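Local coordinates for protein tetraacyldisaccharide 4'-kinase (Aquifex aeolicus, PDB 4EHX) that probably transfers the gamma-phosphate of ATP to the 4'-position of a tetraacyldisaccharide 1-phosphate, forming lipid IVA in lipid A biosynthesis, at residues 70-75 / 115-120; 82-87 / 111-116; 200-205 / 300-305; 148-153 / 179-184; 230-235 / 275-280. All blocks are in the same frame, centred on the assembly; numbering follows the deposited sequence.

Overall arrangement
From the N terminus, contact 1 is the first to open, bringing strand 67-71 beside the parallel strand 112-116; contact 2, whose 82-87 segment lies inside that loop, adds strand 81-86 to the other edge of 112-116, so the two touch and share A115 and S116. Contact 4 then closes its own loop between the parallel strands 150-156 and 182-186. Contact 3 opens next, directly beside it: strand 201-212 pairs with 182-186, while the end of strand 291-300 returns from far along the chain. Nested within that long loop, contact 5 joins strands 229-233 and 275-277, about 33 Å from contact 4 between centres.

Contact 1: 70-75 / 115-120; sequences LSRGYK and ASEDRY
R72 and E117 lie side by side where two parallel strands end, and the arginine holds the carboxylate side-on: NE and NH1 both donate to OE2, each at 2.8 Å. The NH1 bond uses the syn lone pair of OE2, whereas NE comes from above the carboxylate plane, and both bonds are well bent. With CG anti to the backbone N (chi1 -172°) and an extended chain beyond it, R72 reaches past R119, whose guanidinium receives R72 CB over one face, CB to NH2 3.6 Å. R119 NH1 donates to the backbone O of E117 at 2.9 Å, NE gives to a water that also donates to L70 O, and NH2 meets a second water and, weakly, D139. The two like charges are probably eased by E117 and by the sulfonate of a bound buffer molecule, which pairs with R119. In the backbone, S116 N bonds S71 O at 2.9 Å. G73 adopts a positive phi that favours glycine, and a side chain there would crowd A115 CB. These are the C-terminal ends and following loops of two parallel strands, the usual place for ligand sites in P-loop kinases.

Contact 2: 82-87 / 111-116; sequences LIVSEY and VSVVAS
V113 O is gripped by two successive backbone amides, V84 N at 2.8 Å and S85 N at 3.1 Å. The S85 bond lies in the carbonyl plane on a lone pair, while V84 N is tilted from that plane. S85 O takes V113 N in return, and L82 and A115 exchange a pair of backbone bonds further along. At the far end S112 OG, placed beside its own backbone N (chi1 -62°), accepts from Y87 N at 2.9 Å and in the same position lies 3.1 Å above the plane of the Y87 ring, over its centre; the Y87 hydroxyl itself bonds L130 O. A water joins S85 OG to V111 O. Branched side chains suit the strands: I83 CG1 crosses V114 CG2 obliquely at 4.0 Å on the side facing helix 119-130, and V84 CG2 rests on A115 CB at 3.9 Å on the side facing helix 99-107. V84 and S85 opposite V113 form a classic beta bulge in the antiparallel strand 81-86 that extends the sheet of this P-loop kinase.

Contact 3: 200-205 / 300-305; sequences PTFKMF and LEREEK
L300 opens the second segment by packing on strand 201-205: its CD1 meets M204 CB at 3.8 Å and its CG meets F202 CB at the same distance, so a branched leucine spans two residues of the strand. E301 follows, and its N bonds K203 O at 3.0 Å, a nearly straight bond that ends the antiparallel pairing. Its side chain runs alongside that of K203, pointing the same way, with OE1 3.6 Å from K203 CD; the charged atoms do not touch, and K203 NZ instead forms its salt bridge with E194. One water links K203 N to E301 OE1, and another bonds the same oxygen and, weakly, K203 NZ. E301 O lies at the edge of the F202 ring, 3.4 Å from CD2. R302, at the N-cap of helix 303-312, has a positive phi (60°) that suits the third position of the type II turn from L300 to E303. Its side chain crosses F202 at about a right angle, bringing NH1 over one ring face while the same nitrogen bonds T201 O weakly at 3.0 Å. K305, in the helix's first turn, puts CB at the ring edge, 3.8 Å from CE2. Strand 201-212 is thereby joined to the end of strand 291-300 and the last helix, with M204 near G50, predicted to bind ATP. The chemistry implies an apolar centre of L300 and F202 with water-linked charged chains around it.

Contact 4: 148-153 / 179-184; sequences RDLNIL and RADALV
L153 and L183 lie side by side, pointing the same way, with their CD2 atoms 3.8 Å apart, and L153 CB also rests on A180 CB, where a small residue fits. On the other face of the paired strands, I152 and V184 cross obliquely and their CG2 methyls meet at 3.6 Å, next to F54 of helix 51-61. N151 carries the polar end. Its CG is anti to the backbone N (chi1 -157°), which sends the amide towards R179, and ND2 donates to R179 O at 3.0 Å from well above the carbonyl plane. The same ND2 gives to a water that also takes R179 NE, the R179 guanidinium pairing with E176, while OD1 accepts from R148 NH1 at 2.9 Å. The N151 backbone is held as well: its N meets D181 OD2 at 2.7 Å on the anti side, and its O accepts from both D181 N and A182 N. A leucine in place of N151 would probably leave R179 O without its amide donor and R148 NH1 without one of its acceptors. Aspartate suits its position by standing in for a backbone acceptor before regular parallel pairing starts, so the chemistry implies polar bonds where the strands begin and apolar contacts further along.

Contact 5: 230-235 / 275-280; sequences IAFSGL and YLTTPK
The F232 ring has T277 CB over one face, a CH-pi contact of 3.8 Å from CB to the ring centroid, and Y275 CB at its edge, 3.9 Å from CE2. F267 also meets this ring. The F232 chain takes the crowded position between backbone N and carbonyl carbon (chi1 68°), which swings the ring across to the neighbouring strand. T277 suits its place twice over, because its OG1 donates to F232 O at 2.8 Å from above the carbonyl plane while CB lies over the ring face, toward its rim. The Y275 ring lies alongside I230, CD2 to CB 3.6 Å, and its hydroxyl bonds E270 N. An alanine at F232 would probably open a gap beside Y275 and deprive T277 CB of its aromatic partner. Backbone bonds L276 N to I230 O and F232 N to L276 O, each 3.0 Å, keep the strands in parallel register. T278, at the N-cap of helix 279-282, bonds D281 through OG1. Parallel strands of this kind, flanked by helix 237-248, are characteristic of an alpha/beta sheet, here on the opposite side of the chain's centre from contact 4.

Contact 1: 70-75 / 115-120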
# COMPACT_ATOMS: atom_id res chain seq x y z
N LEU A 70 6.36 5.21 -7.79
CA LEU A 70 6.07 4.54 -9.05
C LEU A 70 5.10 3.43 -8.73
O LEU A 70 5.47 2.44 -8.10
CB LEU A 70 7.35 3.95 -9.69
CG LEU A 70 8.47 4.95 -9.99
CD1 LEU A 70 9.69 4.22 -10.63
CD2 LEU A 70 7.95 6.05 -10.94
N SER A 71 3.86 3.63 -9.16
CA SER A 71 2.77 2.70 -8.89
C SER A 71 2.37 1.96 -10.18
O SER A 71 2.52 2.49 -11.27
CB SER A 71 1.59 3.48 -8.32
OG SER A 71 0.70 2.66 -7.60
N ARG A 72 1.84 0.75 -10.03
CA ARG A 72 1.41 -0.05 -11.19
C ARG A 72 0.22 0.53 -11.90
O ARG A 72 0.20 0.61 -13.13
CB ARG A 72 1.07 -1.49 -10.77
CG ARG A 72 0.82 -2.41 -11.96
CD ARG A 72 0.60 -3.85 -11.52
NE ARG A 72 0.51 -4.76 -12.66
CZ ARG A 72 0.36 -6.08 -12.56
NH1 ARG A 72 0.30 -6.83 -13.65
NH2 ARG A 72 0.28 -6.66 -11.36
N GLY A 73 -0.80 0.91 -11.12
CA GLY A 73 -2.06 1.33 -11.70
C GLY A 73 -2.66 0.22 -12.55
O GLY A 73 -2.90 0.41 -13.74
N TYR A 74 -2.90 -0.93 -11.94
CA TYR A 74 -3.38 -2.11 -12.67
C TYR A 74 -4.58 -1.81 -13.57
O TYR A 74 -4.51 -1.99 -14.79
CB TYR A 74 -3.70 -3.25 -11.69
CG TYR A 74 -4.07 -4.56 -12.35
CD1 TYR A 74 -3.29 -5.10 -13.37
CD2 TYR A 74 -5.20 -5.26 -11.96
CE1 TYR A 74 -3.62 -6.29 -13.97
CE2 TYR A 74 -5.55 -6.46 -12.55
CZ TYR A 74 -4.75 -6.98 -13.56
OH TYR A 74 -5.09 -8.17 -14.16
N LYS A 75 -5.67 -1.35 -12.98
CA LYS A 75 -6.89 -1.05 -13.73
C LYS A 75 -7.14 0.46 -13.82
O LYS A 75 -7.53 1.09 -12.84
CB LYS A 75 -8.09 -1.75 -13.10
CG LYS A 75 -8.42 -1.27 -11.69
CD LYS A 75 -9.64 -1.99 -11.13
CE LYS A 75 -9.95 -1.51 -9.72
NZ LYS A 75 -11.14 -2.20 -9.16
N ALA A 115 1.82 6.44 -12.45
CA ALA A 115 1.26 5.12 -12.69
C ALA A 115 1.80 4.60 -14.03
O ALA A 115 1.69 5.26 -15.06
CB ALA A 115 -0.27 5.17 -12.72
N SER A 116 2.40 3.42 -13.99
CA SER A 116 2.94 2.83 -15.19
C SER A 116 3.18 1.35 -14.90
O SER A 116 3.85 1.02 -13.93
CB SER A 116 4.26 3.52 -15.53
OG SER A 116 4.75 3.11 -16.79
N GLU A 117 2.61 0.47 -15.71
CA GLU A 117 2.87 -0.96 -15.59
C GLU A 117 4.38 -1.23 -15.60
O GLU A 117 4.92 -1.99 -14.77
CB GLU A 117 2.22 -1.69 -16.77
CG GLU A 117 2.27 -3.19 -16.68
CD GLU A 117 1.19 -3.75 -15.78
OE1 GLU A 117 0.17 -3.05 -15.57
OE2 GLU A 117 1.36 -4.88 -15.29
N ASP A 118 5.08 -0.61 -16.55
CA ASP A 118 6.53 -0.72 -16.61
C ASP A 118 7.12 0.37 -15.71
O ASP A 118 7.07 1.56 -16.06
CB ASP A 118 7.01 -0.52 -18.05
CG ASP A 118 8.48 -0.86 -18.23
OD1 ASP A 118 9.31 -0.03 -17.85
OD2 ASP A 118 8.80 -1.94 -18.75
N ARG A 119 7.65 -0.01 -14.56
CA ARG A 119 8.09 1.00 -13.59
C ARG A 119 9.26 1.83 -14.12
O ARG A 119 9.33 3.04 -13.88
CB ARG A 119 8.46 0.33 -12.25
CG ARG A 119 7.31 0.20 -11.24
CD ARG A 119 6.17 -0.66 -11.75
NE ARG A 119 5.49 -1.34 -10.65
CZ ARG A 119 4.71 -2.41 -10.79
NH1 ARG A 119 4.48 -2.93 -12.01
NH2 ARG A 119 4.16 -2.95 -9.71
N TYR A 120 10.18 1.19 -14.83
CA TYR A 120 11.29 1.92 -15.43
C TYR A 120 10.83 3.08 -16.32
O TYR A 120 11.30 4.21 -16.18
CB TYR A 120 12.19 0.97 -16.23
CG TYR A 120 13.38 1.65 -16.87
CD1 TYR A 120 14.54 1.89 -16.14
CD2 TYR A 120 13.33 2.06 -18.20
CE1 TYR A 120 15.64 2.53 -16.73
CE2 TYR A 120 14.42 2.68 -18.79
CZ TYR A 120 15.57 2.91 -18.06
OH TYR A 120 16.64 3.53 -18.64
O HOH W 1 5.28 -0.32 -8.13
O HOH W 2 2.28 -5.15 -9.01

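Contact 2: 82-87 / 111-116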
# COMPACT_ATOMS: atom_id res chain seq x y z
N LEU A 82 1.50 7.62 -16.75
CA LEU A 82 0.60 8.70 -16.38
C LEU A 82 1.08 9.38 -15.10
O LEU A 82 1.28 8.71 -14.09
CB LEU A 82 -0.81 8.15 -16.16
CG LEU A 82 -1.85 9.14 -15.62
CD1 LEU A 82 -2.10 10.22 -16.66
CD2 LEU A 82 -3.14 8.42 -15.26
N ILE A 83 1.30 10.69 -15.16
CA ILE A 83 1.58 11.42 -13.93
C ILE A 83 0.26 11.64 -13.21
O ILE A 83 -0.62 12.33 -13.71
CB ILE A 83 2.28 12.77 -14.20
CG1 ILE A 83 3.70 12.54 -14.73
CG2 ILE A 83 2.30 13.62 -12.91
CD1 ILE A 83 4.40 13.82 -15.23
N VAL A 84 0.11 11.02 -12.06
CA VAL A 84 -1.11 11.11 -11.27
C VAL A 84 -1.08 12.34 -10.37
O VAL A 84 -2.07 13.06 -10.21
CB VAL A 84 -1.25 9.85 -10.40
CG1 VAL A 84 -2.45 9.98 -9.44
CG2 VAL A 84 -1.38 8.62 -11.29
N SER A 85 0.09 12.60 -9.79
CA SER A 85 0.20 13.74 -8.89
C SER A 85 1.57 14.37 -9.02
O SER A 85 2.56 13.66 -9.13
CB SER A 85 -0.00 13.28 -7.45
OG SER A 85 0.24 14.34 -6.55
N GLU A 86 1.63 15.70 -8.96
CA GLU A 86 2.89 16.40 -8.97
C GLU A 86 3.13 17.01 -7.59
O GLU A 86 2.54 18.04 -7.24
CB GLU A 86 2.90 17.48 -10.05
CG GLU A 86 4.12 18.39 -10.02
CD GLU A 86 4.08 19.47 -11.08
OE1 GLU A 86 2.99 20.08 -11.26
OE2 GLU A 86 5.12 19.72 -11.72
N TYR A 87 3.97 16.35 -6.81
CA TYR A 87 4.27 16.77 -5.44
C TYR A 87 3.02 17.15 -4.64
O TYR A 87 2.96 18.22 -4.03
CB TYR A 87 5.32 17.89 -5.46
CG TYR A 87 6.59 17.35 -6.08
CD1 TYR A 87 7.34 16.40 -5.40
CD2 TYR A 87 6.98 17.72 -7.37
CE1 TYR A 87 8.48 15.85 -5.97
CE2 TYR A 87 8.12 17.17 -7.95
CZ TYR A 87 8.87 16.25 -7.23
OH TYR A 87 10.01 15.71 -7.78
N VAL A 111 4.33 14.49 -2.26
CA VAL A 111 5.05 13.49 -3.05
C VAL A 111 4.42 13.33 -4.43
O VAL A 111 3.20 13.43 -4.56
CB VAL A 111 5.03 12.14 -2.31
CG1 VAL A 111 5.67 11.08 -3.15
CG2 VAL A 111 5.74 12.27 -0.96
N SER A 112 5.23 13.09 -5.46
CA SER A 112 4.69 12.81 -6.79
C SER A 112 4.29 11.33 -6.91
O SER A 112 4.83 10.48 -6.23
CB SER A 112 5.69 13.18 -7.90
OG SER A 112 5.97 14.58 -7.89
N VAL A 113 3.32 11.06 -7.78
CA VAL A 113 2.87 9.69 -8.04
C VAL A 113 2.75 9.50 -9.54
O VAL A 113 2.12 10.30 -10.25
CB VAL A 113 1.51 9.38 -7.39
CG1 VAL A 113 1.04 7.96 -7.75
CG2 VAL A 113 1.61 9.55 -5.88
N VAL A 114 3.36 8.43 -10.03
CA VAL A 114 3.29 8.09 -11.44
C VAL A 114 2.78 6.65 -11.56
O VAL A 114 3.22 5.76 -10.82
CB VAL A 114 4.69 8.25 -12.11
CG1 VAL A 114 4.72 7.57 -13.48
CG2 VAL A 114 5.05 9.74 -12.20
N ALA A 115 1.82 6.44 -12.45
CA ALA A 115 1.26 5.12 -12.69
C ALA A 115 1.80 4.60 -14.03
O ALA A 115 1.69 5.26 -15.06
CB ALA A 115 -0.27 5.17 -12.72
N SER A 116 2.40 3.42 -13.99
CA SER A 116 2.94 2.83 -15.19
C SER A 116 3.18 1.35 -14.90
O SER A 116 3.85 1.02 -13.93
CB SER A 116 4.26 3.52 -15.53
OG SER A 116 4.75 3.11 -16.79
O HOH W 3 0.47 13.07 -4.22

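Contact 3: 200-205 / 300-305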
# COMPACT_ATOMS: atom_id res chain seq x y z
N PRO A 200 18.65 -7.26 8.07
CA PRO A 200 18.09 -6.16 8.86
C PRO A 200 16.57 -6.32 8.93
O PRO A 200 15.91 -6.45 7.90
CB PRO A 200 18.45 -4.92 8.05
CG PRO A 200 19.64 -5.34 7.23
CD PRO A 200 19.39 -6.78 6.89
N THR A 201 16.03 -6.31 10.14
CA THR A 201 14.63 -6.67 10.35
C THR A 201 13.99 -5.67 11.31
O THR A 201 14.58 -5.32 12.32
CB THR A 201 14.53 -8.11 10.89
OG1 THR A 201 15.11 -9.01 9.93
CG2 THR A 201 13.08 -8.50 11.14
N PHE A 202 12.78 -5.24 10.98
CA PHE A 202 12.10 -4.16 11.70
C PHE A 202 10.64 -4.49 11.96
O PHE A 202 9.85 -4.65 11.03
CB PHE A 202 12.14 -2.88 10.86
CG PHE A 202 13.51 -2.49 10.43
CD1 PHE A 202 14.04 -3.00 9.25
CD2 PHE A 202 14.30 -1.67 11.22
CE1 PHE A 202 15.32 -2.66 8.86
CE2 PHE A 202 15.58 -1.33 10.84
CZ PHE A 202 16.09 -1.83 9.65
N LYS A 203 10.27 -4.56 13.23
CA LYS A 203 8.88 -4.82 13.58
C LYS A 203 8.05 -3.58 13.37
O LYS A 203 8.46 -2.47 13.74
CB LYS A 203 8.79 -5.25 15.04
CG LYS A 203 9.29 -6.66 15.32
CD LYS A 203 9.12 -6.94 16.81
CE LYS A 203 9.38 -8.38 17.17
NZ LYS A 203 9.07 -8.55 18.62
N MET A 204 6.87 -3.76 12.79
CA MET A 204 5.99 -2.64 12.49
C MET A 204 4.67 -2.77 13.21
O MET A 204 4.00 -3.81 13.12
CB MET A 204 5.75 -2.57 10.98
CG MET A 204 4.71 -1.52 10.58
SD MET A 204 4.55 -1.41 8.78
CE MET A 204 2.78 -1.65 8.59
N PHE A 205 4.30 -1.72 13.92
CA PHE A 205 3.04 -1.65 14.67
C PHE A 205 2.26 -0.54 14.02
O PHE A 205 2.85 0.42 13.53
CB PHE A 205 3.29 -1.29 16.14
CG PHE A 205 4.03 -2.36 16.92
CD1 PHE A 205 5.40 -2.53 16.77
CD2 PHE A 205 3.35 -3.16 17.83
CE1 PHE A 205 6.08 -3.50 17.51
CE2 PHE A 205 4.03 -4.13 18.57
CZ PHE A 205 5.39 -4.30 18.40
N LEU A 300 7.73 1.98 14.05
CA LEU A 300 8.70 0.96 13.63
C LEU A 300 9.83 0.83 14.63
O LEU A 300 10.46 1.81 14.99
CB LEU A 300 9.29 1.36 12.28
CG LEU A 300 10.00 0.25 11.49
CD1 LEU A 300 8.96 -0.62 10.83
CD2 LEU A 300 10.92 0.84 10.44
N GLU A 301 10.12 -0.39 15.07
CA GLU A 301 11.26 -0.62 15.95
C GLU A 301 12.59 -0.40 15.21
O GLU A 301 12.71 -0.68 14.02
CB GLU A 301 11.22 -2.04 16.53
CG GLU A 301 10.08 -2.27 17.49
CD GLU A 301 10.23 -3.57 18.27
OE1 GLU A 301 11.25 -4.28 18.07
OE2 GLU A 301 9.33 -3.88 19.08
N ARG A 302 13.59 0.13 15.93
CA ARG A 302 14.94 0.34 15.39
C ARG A 302 14.91 1.26 14.18
O ARG A 302 15.65 1.08 13.22
CB ARG A 302 15.59 -0.99 14.99
CG ARG A 302 15.51 -2.08 16.04
CD ARG A 302 15.88 -3.44 15.46
NE ARG A 302 17.32 -3.59 15.26
CZ ARG A 302 17.90 -3.84 14.09
NH1 ARG A 302 17.17 -3.98 12.99
NH2 ARG A 302 19.22 -3.96 14.01
N GLU A 303 14.01 2.24 14.22
CA GLU A 303 13.84 3.18 13.12
C GLU A 303 15.16 3.81 12.63
O GLU A 303 15.38 3.99 11.42
CB GLU A 303 12.82 4.23 13.56
CG GLU A 303 12.84 5.53 12.84
CD GLU A 303 11.67 6.36 13.27
OE1 GLU A 303 10.55 6.11 12.77
OE2 GLU A 303 11.85 7.24 14.13
N GLU A 304 16.04 4.15 13.56
CA GLU A 304 17.30 4.76 13.17
C GLU A 304 18.18 3.84 12.32
O GLU A 304 18.96 4.32 11.50
CB GLU A 304 18.07 5.30 14.39
CG GLU A 304 17.45 6.58 14.93
CD GLU A 304 17.79 6.82 16.39
OE1 GLU A 304 16.96 6.44 17.26
OE2 GLU A 304 18.87 7.39 16.65
N LYS A 305 18.07 2.52 12.52
CA LYS A 305 18.80 1.58 11.67
C LYS A 305 18.24 1.58 10.25
O LYS A 305 18.99 1.46 9.28
CB LYS A 305 18.77 0.17 12.24
CG LYS A 305 19.35 0.04 13.64
CD LYS A 305 20.79 0.49 13.69
CE LYS A 305 21.68 -0.38 12.81
NZ LYS A 305 23.02 0.23 12.64
O HOH W 4 12.44 -4.94 15.14
O HOH W 5 11.94 -7.14 18.77

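Contact 4: 148-153 / 179-184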
# COMPACT_ATOMS: atom_id res chain seq x y z
N ARG A 148 16.42 -2.16 -7.84
CA ARG A 148 16.20 -1.33 -6.65
C ARG A 148 17.43 -1.37 -5.76
O ARG A 148 18.07 -2.40 -5.60
CB ARG A 148 14.90 -1.70 -5.88
CG ARG A 148 14.88 -3.04 -5.13
CD ARG A 148 14.97 -4.28 -6.05
NE ARG A 148 14.06 -4.15 -7.21
CZ ARG A 148 12.76 -4.39 -7.19
NH1 ARG A 148 12.17 -4.84 -6.09
NH2 ARG A 148 12.03 -4.21 -8.30
N ASP A 149 17.77 -0.22 -5.19
CA ASP A 149 18.93 -0.08 -4.31
C ASP A 149 18.64 -0.55 -2.88
O ASP A 149 19.56 -0.89 -2.12
CB ASP A 149 19.38 1.37 -4.32
CG ASP A 149 19.72 1.84 -5.72
OD1 ASP A 149 20.80 1.45 -6.24
OD2 ASP A 149 18.90 2.57 -6.31
N LEU A 150 17.36 -0.58 -2.53
CA LEU A 150 16.94 -1.08 -1.23
C LEU A 150 15.62 -1.80 -1.41
O LEU A 150 14.59 -1.18 -1.71
CB LEU A 150 16.79 0.07 -0.23
CG LEU A 150 16.35 -0.30 1.21
CD1 LEU A 150 17.29 -1.33 1.83
CD2 LEU A 150 16.28 0.94 2.09
N ASN A 151 15.67 -3.12 -1.23
CA ASN A 151 14.53 -3.99 -1.50
C ASN A 151 13.86 -4.35 -0.19
O ASN A 151 14.35 -5.21 0.54
CB ASN A 151 15.02 -5.27 -2.22
CG ASN A 151 13.93 -5.93 -3.01
OD1 ASN A 151 12.92 -5.30 -3.32
ND2 ASN A 151 14.12 -7.19 -3.36
N ILE A 152 12.76 -3.67 0.11
CA ILE A 152 12.09 -3.85 1.40
C ILE A 152 10.90 -4.78 1.25
O ILE A 152 10.01 -4.54 0.44
CB ILE A 152 11.62 -2.52 1.98
CG1 ILE A 152 12.81 -1.56 2.12
CG2 ILE A 152 10.95 -2.77 3.35
CD1 ILE A 152 12.41 -0.13 2.64
N LEU A 153 10.90 -5.86 2.03
CA LEU A 153 9.83 -6.84 1.95
C LEU A 153 9.05 -6.84 3.25
O LEU A 153 9.62 -7.01 4.33
CB LEU A 153 10.40 -8.24 1.73
CG LEU A 153 9.34 -9.36 1.68
CD1 LEU A 153 8.46 -9.23 0.45
CD2 LEU A 153 10.01 -10.77 1.74
N ARG A 179 15.48 -12.47 -1.58
CA ARG A 179 15.71 -11.26 -2.39
C ARG A 179 15.67 -9.96 -1.59
O ARG A 179 16.17 -8.94 -2.05
CB ARG A 179 14.72 -11.15 -3.55
CG ARG A 179 14.67 -12.36 -4.46
CD ARG A 179 14.19 -11.97 -5.85
NE ARG A 179 12.89 -11.27 -5.90
CZ ARG A 179 11.70 -11.86 -6.04
NH1 ARG A 179 11.60 -13.18 -6.11
NH2 ARG A 179 10.60 -11.12 -6.13
N ALA A 180 15.07 -10.00 -0.40
CA ALA A 180 14.96 -8.80 0.42
C ALA A 180 16.30 -8.28 0.93
O ALA A 180 17.16 -9.06 1.31
CB ALA A 180 14.00 -9.04 1.61
N ASP A 181 16.45 -6.96 0.96
CA ASP A 181 17.56 -6.34 1.68
C ASP A 181 17.18 -6.10 3.13
O ASP A 181 18.04 -6.04 4.01
CB ASP A 181 17.94 -5.01 1.05
CG ASP A 181 18.50 -5.16 -0.33
OD1 ASP A 181 19.38 -6.04 -0.53
OD2 ASP A 181 18.07 -4.40 -1.21
N ALA A 182 15.89 -5.90 3.36
CA ALA A 182 15.39 -5.61 4.69
C ALA A 182 14.00 -6.22 4.81
O ALA A 182 13.24 -6.23 3.83
CB ALA A 182 15.32 -4.10 4.93
N LEU A 183 13.69 -6.73 5.99
CA LEU A 183 12.35 -7.26 6.28
C LEU A 183 11.60 -6.36 7.25
O LEU A 183 12.16 -5.90 8.25
CB LEU A 183 12.43 -8.66 6.89
CG LEU A 183 12.98 -9.76 5.99
CD1 LEU A 183 12.99 -11.08 6.73
CD2 LEU A 183 12.15 -9.87 4.73
N VAL A 184 10.33 -6.14 6.97
CA VAL A 184 9.46 -5.43 7.89
C VAL A 184 8.38 -6.41 8.31
O VAL A 184 7.62 -6.90 7.47
CB VAL A 184 8.80 -4.19 7.22
CG1 VAL A 184 7.82 -3.50 8.20
CG2 VAL A 184 9.88 -3.19 6.78
O HOH W 6 18.51 -4.49 -3.84
O HOH W 7 12.74 -8.46 -5.57

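Contact 5: 230-235 / 275-280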
# COMPACT_ATOMS: atom_id res chain seq x y z
N ILE A 230 -22.57 7.10 11.79
CA ILE A 230 -23.06 6.15 10.81
C ILE A 230 -21.84 5.68 10.02
O ILE A 230 -21.14 6.49 9.42
CB ILE A 230 -24.08 6.79 9.86
CG1 ILE A 230 -25.31 7.25 10.65
CG2 ILE A 230 -24.47 5.82 8.77
CD1 ILE A 230 -26.22 8.18 9.88
N ALA A 231 -21.57 4.38 10.04
CA ALA A 231 -20.42 3.85 9.33
C ALA A 231 -20.85 3.07 8.10
O ALA A 231 -21.95 2.50 8.05
CB ALA A 231 -19.58 2.97 10.25
N PHE A 232 -19.97 3.03 7.10
CA PHE A 232 -20.25 2.32 5.87
C PHE A 232 -18.98 1.93 5.12
O PHE A 232 -17.92 2.55 5.27
CB PHE A 232 -21.22 3.09 4.98
CG PHE A 232 -20.66 4.37 4.40
CD1 PHE A 232 -19.93 4.34 3.21
CD2 PHE A 232 -20.88 5.58 5.02
CE1 PHE A 232 -19.42 5.51 2.67
CE2 PHE A 232 -20.38 6.76 4.48
CZ PHE A 232 -19.65 6.72 3.31
N SER A 233 -19.08 0.88 4.32
CA SER A 233 -17.93 0.35 3.61
C SER A 233 -18.33 -0.10 2.22
O SER A 233 -19.40 -0.68 2.02
CB SER A 233 -17.33 -0.82 4.39
OG SER A 233 -16.09 -1.21 3.82
N GLY A 234 -17.46 0.18 1.25
CA GLY A 234 -17.73 -0.11 -0.14
C GLY A 234 -17.04 -1.36 -0.62
O GLY A 234 -16.57 -1.42 -1.76
N LEU A 235 -16.95 -2.36 0.26
CA LEU A 235 -16.59 -3.72 -0.14
C LEU A 235 -16.61 -4.66 1.06
O LEU A 235 -17.34 -4.43 2.03
CB LEU A 235 -15.24 -3.78 -0.88
CG LEU A 235 -13.93 -3.35 -0.21
CD1 LEU A 235 -13.39 -4.43 0.69
CD2 LEU A 235 -12.90 -2.92 -1.26
N TYR A 275 -20.24 10.60 9.48
CA TYR A 275 -20.03 9.30 8.86
C TYR A 275 -18.58 8.88 8.96
O TYR A 275 -17.66 9.71 8.87
CB TYR A 275 -20.45 9.31 7.39
CG TYR A 275 -21.91 9.62 7.17
CD1 TYR A 275 -22.37 10.93 7.17
CD2 TYR A 275 -22.84 8.61 6.97
CE1 TYR A 275 -23.71 11.23 6.99
CE2 TYR A 275 -24.18 8.89 6.79
CZ TYR A 275 -24.61 10.20 6.80
OH TYR A 275 -25.94 10.46 6.61
N LEU A 276 -18.37 7.58 9.12
CA LEU A 276 -17.05 6.97 9.03
C LEU A 276 -17.05 5.93 7.93
O LEU A 276 -18.01 5.17 7.79
CB LEU A 276 -16.65 6.31 10.35
CG LEU A 276 -16.55 7.28 11.53
CD1 LEU A 276 -15.97 6.58 12.75
CD2 LEU A 276 -15.71 8.48 11.13
N THR A 277 -15.99 5.91 7.13
CA THR A 277 -15.85 4.94 6.07
C THR A 277 -14.36 4.67 5.88
O THR A 277 -13.54 5.13 6.68
CB THR A 277 -16.51 5.42 4.76
OG1 THR A 277 -16.44 4.38 3.77
CG2 THR A 277 -15.81 6.69 4.22
N THR A 278 -14.01 3.91 4.84
CA THR A 278 -12.60 3.58 4.58
C THR A 278 -11.96 4.61 3.65
O THR A 278 -12.65 5.28 2.89
CB THR A 278 -12.44 2.18 3.93
OG1 THR A 278 -12.93 2.22 2.59
CG2 THR A 278 -13.20 1.12 4.73
N PRO A 279 -10.63 4.72 3.68
CA PRO A 279 -9.97 5.67 2.78
C PRO A 279 -10.28 5.40 1.30
O PRO A 279 -10.44 6.35 0.52
CB PRO A 279 -8.49 5.49 3.09
CG PRO A 279 -8.48 5.06 4.54
CD PRO A 279 -9.69 4.17 4.68
N LYS A 280 -10.37 4.13 0.92
CA LYS A 280 -10.69 3.78 -0.46
C LYS A 280 -12.09 4.27 -0.86
O LYS A 280 -12.32 4.61 -2.02
CB LYS A 280 -10.58 2.28 -0.70
CG LYS A 280 -10.91 1.87 -2.13
CD LYS A 280 -10.84 0.37 -2.34
CE LYS A 280 -11.20 0.00 -3.78
NZ LYS A 280 -11.21 -1.47 -4.01